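Local coordinates for protein colicin-B (Escherichia coli, PDB 1RH1) that kills Escherichia coli and closely related bacteria by forming channels that depolarise the cytoplasmic membrane, at residues E256-T260 against A300-K305; D173-G178 against L294-Q298; S331-V336 against A471-F475. One frame throughout, in Å; residues are numbered along the deposited sequence.

Contact 1 (E256-T260 against A300-K305); sequences EAGYT and AENNAK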
ATOM      1  N   GLU A 256      -5.250 -12.022  -6.036  1.00  2.00           N
ATOM      2  CA  GLU A 256      -4.940 -10.745  -5.444  1.00  2.00           C
ATOM      3  C   GLU A 256      -5.774  -9.696  -6.154  1.00  5.77           C
ATOM      4  O   GLU A 256      -6.010  -9.797  -7.364  1.00  6.46           O
ATOM      5  CB  GLU A 256      -3.479 -10.448  -5.634  1.00  2.00           C
ATOM      6  CG  GLU A 256      -3.099  -9.069  -5.136  1.00  3.28           C
ATOM      7  CD  GLU A 256      -1.632  -8.715  -5.240  1.00  8.59           C
ATOM      8  OE1 GLU A 256      -1.264  -7.719  -4.638  1.00 14.18           O
ATOM      9  OE2 GLU A 256      -0.852  -9.392  -5.907  1.00 12.01           O
ATOM     10  N   ALA A 257      -6.195  -8.673  -5.402  1.00  4.68           N
ATOM     11  CA  ALA A 257      -6.983  -7.585  -5.963  1.00  5.66           C
ATOM     12  C   ALA A 257      -6.151  -6.646  -6.820  1.00  4.88           C
ATOM     13  O   ALA A 257      -4.916  -6.700  -6.775  1.00  9.96           O
ATOM     14  CB  ALA A 257      -7.623  -6.756  -4.864  1.00  2.00           C
ATOM     15  N   GLY A 258      -6.855  -5.794  -7.590  1.00  4.12           N
ATOM     16  CA  GLY A 258      -6.226  -4.852  -8.484  1.00  2.00           C
ATOM     17  C   GLY A 258      -5.433  -3.766  -7.786  1.00  2.00           C
ATOM     18  O   GLY A 258      -5.552  -3.521  -6.596  1.00  2.00           O
ATOM     19  N   TYR A 259      -4.587  -3.104  -8.562  1.00  3.86           N
ATOM     20  CA  TYR A 259      -3.789  -1.993  -8.092  1.00  7.78           C
ATOM     21  C   TYR A 259      -4.271  -0.621  -8.571  1.00  8.27           C
ATOM     22  O   TYR A 259      -3.829   0.389  -8.010  1.00  9.97           O
ATOM     23  CB  TYR A 259      -2.364  -2.191  -8.527  1.00  2.00           C
ATOM     24  CG  TYR A 259      -1.655  -3.300  -7.797  1.00  3.19           C
ATOM     25  CD1 TYR A 259      -0.735  -2.962  -6.806  1.00  2.00           C
ATOM     26  CD2 TYR A 259      -1.873  -4.635  -8.151  1.00  3.67           C
ATOM     27  CE1 TYR A 259      -0.007  -3.958  -6.167  1.00  2.00           C
ATOM     28  CE2 TYR A 259      -1.148  -5.646  -7.511  1.00  6.16           C
ATOM     29  CZ  TYR A 259      -0.212  -5.289  -6.529  1.00  6.35           C
ATOM     30  OH  TYR A 259       0.582  -6.261  -5.965  1.00  5.80           O
ATOM     31  N   THR A 260      -5.141  -0.513  -9.588  1.00  7.17           N
ATOM     32  CA  THR A 260      -5.655   0.787 -10.027  1.00  8.50           C
ATOM     33  C   THR A 260      -7.173   0.945  -9.946  1.00  8.51           C
ATOM     34  O   THR A 260      -7.896   0.034 -10.344  1.00  8.29           O
ATOM     35  CB  THR A 260      -5.259   1.122 -11.494  1.00  5.98           C
ATOM     36  OG1 THR A 260      -5.630  -0.025 -12.231  1.00 11.35           O
ATOM     37  CG2 THR A 260      -3.803   1.401 -11.755  1.00  5.55           C
ATOM     38  N   ALA A 300      -1.053  -0.055 -16.731  1.00 12.67           N
ATOM     39  CA  ALA A 300      -1.143   0.753 -15.523  1.00 11.50           C
ATOM     40  C   ALA A 300      -1.096  -0.156 -14.290  1.00 10.91           C
ATOM     41  O   ALA A 300      -0.474   0.165 -13.273  1.00 10.13           O
ATOM     42  CB  ALA A 300      -2.452   1.528 -15.531  1.00 11.24           C
ATOM     43  N   GLU A 301      -1.736  -1.324 -14.473  1.00  7.13           N
ATOM     44  CA  GLU A 301      -1.780  -2.393 -13.507  1.00  9.80           C
ATOM     45  C   GLU A 301      -0.442  -3.047 -13.282  1.00  9.91           C
ATOM     46  O   GLU A 301       0.061  -3.071 -12.154  1.00  9.23           O
ATOM     47  CB  GLU A 301      -2.717  -3.480 -13.935  1.00  8.27           C
ATOM     48  CG  GLU A 301      -4.148  -3.204 -13.583  1.00 12.85           C
ATOM     49  CD  GLU A 301      -4.487  -3.268 -12.105  1.00 14.53           C
ATOM     50  OE1 GLU A 301      -5.673  -3.146 -11.801  1.00 15.26           O
ATOM     51  OE2 GLU A 301      -3.599  -3.455 -11.266  1.00 19.01           O
ATOM     52  N   ASN A 302       0.097  -3.554 -14.407  1.00  7.76           N
ATOM     53  CA  ASN A 302       1.377  -4.218 -14.474  1.00  5.76           C
ATOM     54  C   ASN A 302       2.437  -3.325 -13.901  1.00 10.97           C
ATOM     55  O   ASN A 302       3.250  -3.799 -13.118  1.00 15.74           O
ATOM     56  CB  ASN A 302       1.734  -4.534 -15.890  1.00  7.41           C
ATOM     57  CG  ASN A 302       0.969  -5.711 -16.485  1.00 14.01           C
ATOM     58  OD1 ASN A 302       0.119  -6.341 -15.844  1.00 16.01           O
ATOM     59  ND2 ASN A 302       1.254  -6.027 -17.755  1.00 14.47           N
ATOM     60  N   ASN A 303       2.414  -2.030 -14.211  1.00 11.25           N
ATOM     61  CA  ASN A 303       3.377  -1.110 -13.641  1.00  9.40           C
ATOM     62  C   ASN A 303       3.177  -0.836 -12.168  1.00 10.26           C
ATOM     63  O   ASN A 303       4.179  -0.790 -11.468  1.00 11.59           O
ATOM     64  CB  ASN A 303       3.343   0.220 -14.357  1.00 10.25           C
ATOM     65  CG  ASN A 303       3.986   0.236 -15.737  1.00 14.56           C
ATOM     66  OD1 ASN A 303       3.915   1.285 -16.368  1.00 13.66           O
ATOM     67  ND2 ASN A 303       4.616  -0.828 -16.266  1.00 14.12           N
ATOM     68  N   ALA A 304       1.941  -0.649 -11.665  1.00 11.38           N
ATOM     69  CA  ALA A 304       1.668  -0.415 -10.245  1.00  9.68           C
ATOM     70  C   ALA A 304       2.043  -1.609  -9.370  1.00 13.97           C
ATOM     71  O   ALA A 304       2.470  -1.452  -8.222  1.00 10.76           O
ATOM     72  CB  ALA A 304       0.214  -0.152 -10.042  1.00  6.36           C
ATOM     73  N   LYS A 305       1.901  -2.814  -9.951  1.00 13.10           N
ATOM     74  CA  LYS A 305       2.272  -4.064  -9.321  1.00 11.15           C
ATOM     75  C   LYS A 305       3.781  -4.227  -9.092  1.00 13.73           C
ATOM     76  O   LYS A 305       4.237  -4.445  -7.965  1.00 17.53           O
ATOM     77  CB  LYS A 305       1.728  -5.183 -10.186  1.00  4.50           C
ATOM     78  CG  LYS A 305       2.094  -6.529  -9.624  1.00  5.67           C
ATOM     79  CD  LYS A 305       0.923  -7.433  -9.817  1.00  7.43           C
ATOM     80  CE  LYS A 305       1.243  -8.820  -9.299  1.00  7.15           C
ATOM     81  NZ  LYS A 305       0.030  -9.625  -9.335  1.00 10.29           N
TER
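The irregular segment 256-260 passes beside the helical segment 300-305, with the CA atoms of Tyr259 and Glu301 5.8 Å apart at their nearest. The carboxylate of Glu301 takes hold of the loop backbone: Tyr259 N donates to OE2 at 2.9 Å, meeting the syn lone pair at an N-H...O angle of 154°. OE1 collects weaker bonds from Tyr259 N, Thr260 N and Thr260 OG1, the last at 3.2 Å. A bend at chi2 (-70°) swings this carboxylate toward the loop. The loop links strand 252-256 to strand 260-262, whose parallel partner, strand 20-22, belongs to the TonB box; Tyr259 itself is hydrogen-bonded through its backbone to Val20. The Tyr259 ring lies against the helix, with Lys305 CA 3.9 Å from its centroid in a CH-pi contact over one face, while Glu301 OE2 sits at the ring edge, near its plane. Tyr259 CB packs on Ala304 CB at 3.6 Å. Arg119 also engages the ring through a cation-pi interaction. Lys305 CD touches Tyr259 CE2 at the ring, and the chain runs on to bring Lys305 NZ to Glu256 OE2 in a long salt bridge of 3.5 Å, whereas Glu256 OE1 pairs more strongly with Arg119.

Contact 2 (D173-G178 against L294-Q298); sequences DLMQNG and LSQRQ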
ATOM      1  N   ASP A 173     -14.183  -3.799  -9.411  1.00  2.00           N
ATOM      2  CA  ASP A 173     -13.787  -4.599 -10.552  1.00  3.50           C
ATOM      3  C   ASP A 173     -12.333  -5.007 -10.519  1.00  5.62           C
ATOM      4  O   ASP A 173     -11.552  -4.495  -9.726  1.00  9.68           O
ATOM      5  CB  ASP A 173     -14.158  -3.841 -11.856  1.00  2.00           C
ATOM      6  CG  ASP A 173     -13.317  -2.698 -12.391  1.00  4.68           C
ATOM      7  OD1 ASP A 173     -12.725  -1.929 -11.637  1.00  8.55           O
ATOM      8  OD2 ASP A 173     -13.273  -2.566 -13.606  1.00  7.01           O
ATOM      9  N   LEU A 174     -12.005  -5.995 -11.350  1.00  5.45           N
ATOM     10  CA  LEU A 174     -10.712  -6.651 -11.370  1.00  3.50           C
ATOM     11  C   LEU A 174     -10.170  -6.741 -12.773  1.00  3.04           C
ATOM     12  O   LEU A 174     -10.680  -7.479 -13.631  1.00  2.00           O
ATOM     13  CB  LEU A 174     -10.790  -8.093 -10.865  1.00  4.45           C
ATOM     14  CG  LEU A 174     -10.095  -8.545  -9.649  1.00  2.00           C
ATOM     15  CD1 LEU A 174      -9.795  -9.981  -9.867  1.00  2.00           C
ATOM     16  CD2 LEU A 174      -8.849  -7.759  -9.383  1.00  2.00           C
ATOM     17  N   MET A 175      -9.080  -6.023 -12.979  1.00  2.00           N
ATOM     18  CA  MET A 175      -8.421  -6.121 -14.260  1.00  4.57           C
ATOM     19  C   MET A 175      -7.581  -7.389 -14.253  1.00  5.86           C
ATOM     20  O   MET A 175      -6.550  -7.452 -13.589  1.00  4.93           O
ATOM     21  CB  MET A 175      -7.574  -4.889 -14.437  1.00  8.74           C
ATOM     22  CG  MET A 175      -7.637  -4.244 -15.815  1.00  6.08           C
ATOM     23  SD  MET A 175      -9.286  -3.799 -16.342  1.00  2.00           S
ATOM     24  CE  MET A 175      -8.978  -4.899 -17.661  1.00  2.00           C
ATOM     25  N   GLN A 176      -8.037  -8.456 -14.916  1.00  5.03           N
ATOM     26  CA  GLN A 176      -7.270  -9.688 -14.953  1.00  6.94           C
ATOM     27  C   GLN A 176      -6.956 -10.180 -16.349  1.00 11.37           C
ATOM     28  O   GLN A 176      -7.760 -10.849 -16.999  1.00 13.14           O
ATOM     29  CB  GLN A 176      -7.996 -10.778 -14.244  1.00  4.83           C
ATOM     30  CG  GLN A 176      -7.979 -10.519 -12.777  1.00 11.69           C
ATOM     31  CD  GLN A 176      -7.497 -11.714 -11.978  1.00 15.51           C
ATOM     32  OE1 GLN A 176      -6.490 -11.623 -11.265  1.00 16.53           O
ATOM     33  NE2 GLN A 176      -8.209 -12.850 -12.082  1.00 18.95           N
ATOM     34  N   ASN A 177      -5.715  -9.859 -16.752  1.00  9.80           N
ATOM     35  CA  ASN A 177      -5.086 -10.157 -18.040  1.00  8.66           C
ATOM     36  C   ASN A 177      -5.668  -9.399 -19.206  1.00  6.76           C
ATOM     37  O   ASN A 177      -5.991  -9.945 -20.267  1.00  7.48           O
ATOM     38  CB  ASN A 177      -5.138 -11.669 -18.373  1.00  7.52           C
ATOM     39  CG  ASN A 177      -4.069 -12.431 -17.607  1.00 11.26           C
ATOM     40  OD1 ASN A 177      -2.878 -12.126 -17.701  1.00 10.97           O
ATOM     41  ND2 ASN A 177      -4.457 -13.427 -16.810  1.00 12.19           N
ATOM     42  N   GLY A 178      -5.782  -8.091 -18.979  1.00  4.48           N
ATOM     43  CA  GLY A 178      -6.289  -7.203 -19.992  1.00  5.88           C
ATOM     44  C   GLY A 178      -7.790  -7.318 -20.162  1.00  8.44           C
ATOM     45  O   GLY A 178      -8.334  -6.458 -20.843  1.00 12.31           O
ATOM     46  N   LEU A 294      -8.658  -1.130 -21.987  1.00  7.36           N
ATOM     47  CA  LEU A 294      -8.247  -2.340 -21.272  1.00  5.20           C
ATOM     48  C   LEU A 294      -6.735  -2.514 -21.262  1.00  9.82           C
ATOM     49  O   LEU A 294      -6.152  -2.608 -20.185  1.00 11.28           O
ATOM     50  CB  LEU A 294      -8.893  -3.544 -21.929  1.00  2.00           C
ATOM     51  CG  LEU A 294     -10.387  -3.526 -21.830  1.00  2.00           C
ATOM     52  CD1 LEU A 294     -11.012  -4.493 -22.754  1.00  2.00           C
ATOM     53  CD2 LEU A 294     -10.754  -3.857 -20.436  1.00  2.00           C
ATOM     54  N   SER A 295      -6.089  -2.523 -22.436  1.00 11.71           N
ATOM     55  CA  SER A 295      -4.635  -2.523 -22.571  1.00 11.33           C
ATOM     56  C   SER A 295      -3.977  -1.366 -21.814  1.00 14.14           C
ATOM     57  O   SER A 295      -2.933  -1.544 -21.178  1.00 13.62           O
ATOM     58  CB  SER A 295      -4.267  -2.409 -24.023  1.00  9.78           C
ATOM     59  OG  SER A 295      -4.932  -3.422 -24.757  1.00 19.30           O
ATOM     60  N   GLN A 296      -4.586  -0.167 -21.866  1.00 13.24           N
ATOM     61  CA  GLN A 296      -4.103   0.999 -21.138  1.00 16.70           C
ATOM     62  C   GLN A 296      -4.022   0.732 -19.654  1.00 17.14           C
ATOM     63  O   GLN A 296      -3.014   1.044 -19.015  1.00 16.81           O
ATOM     64  CB  GLN A 296      -5.008   2.206 -21.245  1.00 21.36           C
ATOM     65  CG  GLN A 296      -4.868   3.196 -22.377  1.00 29.29           C
ATOM     66  CD  GLN A 296      -5.489   4.523 -21.946  1.00 33.68           C
ATOM     67  OE1 GLN A 296      -6.526   4.960 -22.451  1.00 35.86           O
ATOM     68  NE2 GLN A 296      -4.862   5.186 -20.967  1.00 33.72           N
ATOM     69  N   ARG A 297      -5.141   0.162 -19.155  1.00 15.48           N
ATOM     70  CA  ARG A 297      -5.295  -0.160 -17.746  1.00 12.16           C
ATOM     71  C   ARG A 297      -4.475  -1.371 -17.351  1.00 11.61           C
ATOM     72  O   ARG A 297      -4.007  -1.421 -16.215  1.00  9.77           O
ATOM     73  CB  ARG A 297      -6.758  -0.441 -17.378  1.00 12.52           C
ATOM     74  CG  ARG A 297      -6.927  -0.557 -15.862  1.00 13.76           C
ATOM     75  CD  ARG A 297      -8.378  -0.622 -15.459  1.00 15.00           C
ATOM     76  NE  ARG A 297      -8.532  -0.663 -14.010  1.00 12.74           N
ATOM     77  CZ  ARG A 297      -9.736  -0.781 -13.444  1.00 14.31           C
ATOM     78  NH1 ARG A 297     -10.863  -0.870 -14.158  1.00 12.99           N
ATOM     79  NH2 ARG A 297      -9.808  -0.796 -12.125  1.00 12.69           N
ATOM     80  N   GLN A 298      -4.264  -2.335 -18.254  1.00  8.79           N
ATOM     81  CA  GLN A 298      -3.450  -3.473 -17.895  1.00  7.22           C
ATOM     82  C   GLN A 298      -1.988  -3.112 -17.722  1.00 10.00           C
ATOM     83  O   GLN A 298      -1.327  -3.739 -16.902  1.00 10.58           O
ATOM     84  CB  GLN A 298      -3.550  -4.565 -18.927  1.00  2.00           C
ATOM     85  CG  GLN A 298      -3.052  -5.874 -18.344  1.00  2.00           C
ATOM     86  CD  GLN A 298      -3.707  -6.229 -17.013  1.00  4.16           C
ATOM     87  OE1 GLN A 298      -4.803  -6.794 -16.943  1.00  4.30           O
ATOM     88  NE2 GLN A 298      -3.023  -5.880 -15.926  1.00  2.00           N
TER
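The carboxylate of Asp173 and the guanidinium of Arg297 meet with their planes 48° apart, twisted out of the flat, coplanar form of a bidentate pair. NH1 and NH2 nevertheless each engage a different oxygen: Arg297 NH1 lies 3.0 Å from Asp173 OD2 and Arg297 NH2 3.2 Å from Asp173 OD1. Both oxygens are approached on their syn sides but from out of the carboxylate plane, and a weak third bond joins NH1 to OD1. The Arg297 chain runs extended from CG to NE, spanning the gap between helix and strand. NH2 has a stronger partner in Thr260 O, which would help fix the rotation of the guanidinium. Met175 crosses the aliphatic part of this chain at a slant, its SD 3.4 Å from Arg297 CD. Bends at chi2 and chi3 carry the methyl group onward to Leu294, where Met175 CE and Leu294 CD2 come within 3.5 Å. The strand 173-176 and the helical segment 294-298 cross almost perpendicularly, at -87°, so that Arg297 reaches the strand while Leu294 and Gln298, one turn apart, both meet the turn of the beta-hairpin formed by strands 169-176 and 179-186. Asn177 and Gly178 occupy the central positions of its two-residue type I' turn, both with positive phi. There Gln298, bent at chi2 (52°), brings its amide oxygen onto the turn: Gly178 N donates to Gln298 OE1 at 2.6 Å, and Asn177 N is also near that oxygen. The amide nitrogen of Gln298 makes a weak bond to Asn302 OD1, one turn further along the helix. Gly178 O lies against the flank of Leu294, 3.2 Å from its CB.

Contact 3 (S331-V336 against A471-F475); sequences SVGDKV and ALIAF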
ATOM      1  N   SER A 331      26.153  -6.397  20.653  1.00  2.00           N
ATOM      2  CA  SER A 331      27.075  -7.423  21.094  1.00  2.00           C
ATOM      3  C   SER A 331      28.448  -6.776  21.307  1.00  2.00           C
ATOM      4  O   SER A 331      29.018  -6.974  22.367  1.00  4.66           O
ATOM      5  CB  SER A 331      27.129  -8.517  20.041  1.00  4.36           C
ATOM      6  OG  SER A 331      28.281  -8.449  19.187  1.00 10.15           O
ATOM      7  N   VAL A 332      28.969  -5.958  20.371  1.00  3.52           N
ATOM      8  CA  VAL A 332      30.234  -5.232  20.482  1.00  4.58           C
ATOM      9  C   VAL A 332      30.244  -4.449  21.781  1.00  5.56           C
ATOM     10  O   VAL A 332      31.196  -4.449  22.548  1.00  5.13           O
ATOM     11  CB  VAL A 332      30.375  -4.289  19.246  1.00  5.10           C
ATOM     12  CG1 VAL A 332      31.388  -3.155  19.449  1.00  2.00           C
ATOM     13  CG2 VAL A 332      30.812  -5.156  18.078  1.00  3.83           C
ATOM     14  N   GLY A 333      29.106  -3.825  22.042  1.00  8.75           N
ATOM     15  CA  GLY A 333      28.893  -3.062  23.249  1.00 12.16           C
ATOM     16  C   GLY A 333      29.067  -3.951  24.454  1.00 11.95           C
ATOM     17  O   GLY A 333      29.825  -3.590  25.346  1.00 12.48           O
ATOM     18  N   ASP A 334      28.417  -5.119  24.435  1.00 10.63           N
ATOM     19  CA  ASP A 334      28.538  -6.074  25.510  1.00  9.49           C
ATOM     20  C   ASP A 334      29.984  -6.522  25.631  1.00 10.05           C
ATOM     21  O   ASP A 334      30.525  -6.229  26.697  1.00 13.65           O
ATOM     22  CB  ASP A 334      27.613  -7.280  25.262  1.00 10.19           C
ATOM     23  CG  ASP A 334      26.099  -7.054  25.464  1.00 14.14           C
ATOM     24  OD1 ASP A 334      25.316  -7.910  25.057  1.00 18.21           O
ATOM     25  OD2 ASP A 334      25.668  -6.050  26.034  1.00 15.94           O
ATOM     26  N   LYS A 335      30.657  -7.110  24.612  1.00  6.82           N
ATOM     27  CA  LYS A 335      32.067  -7.540  24.656  1.00  5.38           C
ATOM     28  C   LYS A 335      33.072  -6.474  25.060  1.00  4.50           C
ATOM     29  O   LYS A 335      33.829  -6.639  26.012  1.00  6.70           O
ATOM     30  CB  LYS A 335      32.509  -8.090  23.301  1.00  4.33           C
ATOM     31  CG  LYS A 335      33.995  -8.442  23.077  1.00  4.06           C
ATOM     32  CD  LYS A 335      34.085  -9.281  21.806  1.00  9.60           C
ATOM     33  CE  LYS A 335      35.421  -9.984  21.544  1.00 16.58           C
ATOM     34  NZ  LYS A 335      36.451  -9.110  21.002  1.00 19.32           N
ATOM     35  N   VAL A 336      33.127  -5.348  24.366  1.00  7.41           N
ATOM     36  CA  VAL A 336      34.036  -4.284  24.757  1.00  6.82           C
ATOM     37  C   VAL A 336      33.593  -3.759  26.119  1.00  4.65           C
ATOM     38  O   VAL A 336      34.417  -3.478  26.967  1.00  3.40           O
ATOM     39  CB  VAL A 336      33.998  -3.210  23.639  1.00  4.24           C
ATOM     40  CG1 VAL A 336      34.882  -2.050  23.974  1.00  2.00           C
ATOM     41  CG2 VAL A 336      34.530  -3.799  22.349  1.00  2.00           C
ATOM     42  N   ALA A 471      33.564  -8.373  12.836  1.00  6.86           N
ATOM     43  CA  ALA A 471      34.943  -8.767  12.679  1.00  6.97           C
ATOM     44  C   ALA A 471      35.529  -8.675  14.072  1.00  5.00           C
ATOM     45  O   ALA A 471      36.254  -9.600  14.406  1.00 11.97           O
ATOM     46  CB  ALA A 471      35.719  -7.823  11.779  1.00  3.58           C
ATOM     47  N   LEU A 472      35.231  -7.636  14.903  1.00  9.59           N
ATOM     48  CA  LEU A 472      35.745  -7.477  16.281  1.00  7.44           C
ATOM     49  C   LEU A 472      35.243  -8.554  17.235  1.00  8.69           C
ATOM     50  O   LEU A 472      36.046  -9.053  18.030  1.00  8.86           O
ATOM     51  CB  LEU A 472      35.359  -6.113  16.879  1.00  2.00           C
ATOM     52  CG  LEU A 472      35.526  -5.847  18.386  1.00  2.00           C
ATOM     53  CD1 LEU A 472      36.982  -5.800  18.749  1.00  5.03           C
ATOM     54  CD2 LEU A 472      34.979  -4.498  18.761  1.00  2.00           C
ATOM     55  N   ILE A 473      33.963  -8.973  17.171  1.00  7.45           N
ATOM     56  CA  ILE A 473      33.486 -10.006  18.077  1.00  9.23           C
ATOM     57  C   ILE A 473      33.979 -11.373  17.644  1.00 14.23           C
ATOM     58  O   ILE A 473      33.576 -12.385  18.217  1.00 17.27           O
ATOM     59  CB  ILE A 473      31.929 -10.091  18.171  1.00  9.11           C
ATOM     60  CG1 ILE A 473      31.352 -10.518  16.850  1.00 12.04           C
ATOM     61  CG2 ILE A 473      31.357  -8.746  18.615  1.00  9.19           C
ATOM     62  CD1 ILE A 473      29.850 -10.786  16.972  1.00 19.41           C
ATOM     63  N   ALA A 474      34.867 -11.420  16.648  1.00 11.11           N
ATOM     64  CA  ALA A 474      35.412 -12.655  16.091  1.00 12.19           C
ATOM     65  C   ALA A 474      36.923 -12.644  16.026  1.00 10.02           C
ATOM     66  O   ALA A 474      37.536 -13.640  15.646  1.00 11.77           O
ATOM     67  CB  ALA A 474      34.913 -12.879  14.663  1.00  9.03           C
ATOM     68  N   PHE A 475      37.560 -11.526  16.348  1.00 10.02           N
ATOM     69  CA  PHE A 475      38.997 -11.492  16.252  1.00 13.74           C
ATOM     70  C   PHE A 475      39.639 -12.171  17.440  1.00 17.79           C
ATOM     71  O   PHE A 475      39.130 -12.106  18.567  1.00 22.07           O
ATOM     72  CB  PHE A 475      39.485 -10.077  16.206  1.00 10.94           C
ATOM     73  CG  PHE A 475      39.420  -9.369  14.872  1.00  7.96           C
ATOM     74  CD1 PHE A 475      39.645  -7.982  14.853  1.00  8.67           C
ATOM     75  CD2 PHE A 475      39.177 -10.069  13.686  1.00  7.42           C
ATOM     76  CE1 PHE A 475      39.631  -7.292  13.646  1.00  4.02           C
ATOM     77  CE2 PHE A 475      39.163  -9.370  12.485  1.00  6.40           C
ATOM     78  CZ  PHE A 475      39.391  -7.991  12.472  1.00  6.68           C
TER
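Leu472 and Ile473 press two neighbouring projections into the side of the long helix 291-340 where it takes part in the helical bundle of the pore-forming domain. They stand at the end of helix 457-472, which together with helix 479-495 makes the hydrophobic hairpin characteristic of channel-forming colicins; Leu472 lies in a predicted transmembrane segment. The deeper bump is the CD2 branch of Leu472. It enters the hollow between two valines one helical turn apart, lying 3.9 Å from Val332 CG1 and 3.7 Å from Val336 CG2. The leucine crosses each valine at about a right angle, so the methyl group lodges between the two branched side chains. Behind them, Ile489 of helix 479-495 touches both Val332 and Leu472, and Tyr344 of helix 342-357 touches both valines, placing this pocket inside the bundle. Ile473, the first residue to leave the helical conformation, supplies the second bump. Its CG2 stands anti to the carbonyl carbon and faces a shallow depression bordered by Ser331, Val332 and Lys335. Within it, Ile473 CG2 meets Val332 CG2 at 3.7 Å and fits tightly against Ser331 OG at 3.1 Å. That hydroxyl is hydrogen-bonded to Val328 O, so the methyl packs beside a polar atom already satisfied within its own helix. Lys335 closes the rim of the depression. Its chain stretches across the end of helix 457-472, bringing CD to 3.8 Å from Ile473 CA. A final bend at chi4 (-79°) turns the ammonium group onto the last helical carbonyl, an end whose dipole would welcome a positive charge: Lys335 NZ bonds to Leu472 O at 3.0 Å, approaching from above the carbonyl plane.

All three contacts use helix 291-340, but at very different points along it. Contacts 1 and 2 are neighbours, their centres about 9 Å apart, and touch directly: Arg297 of contact 2 bonds to Thr260 of contact 1, and Leu174 packs on the loop at Gly258. Both fasten the helix to beta structure largely through polar groups, carboxylates and an amide binding backbone N-H groups or an arginine. Contact 3, with its centre about 46 Å from that of contact 1, joins helix to helix in the pore-forming domain, chiefly by aliphatic packing. Each mixes buried and exposed residues: Lys305 lies toward the surface in contact 1 and Ile473 in contact 3, as does the hairpin turn in contact 2.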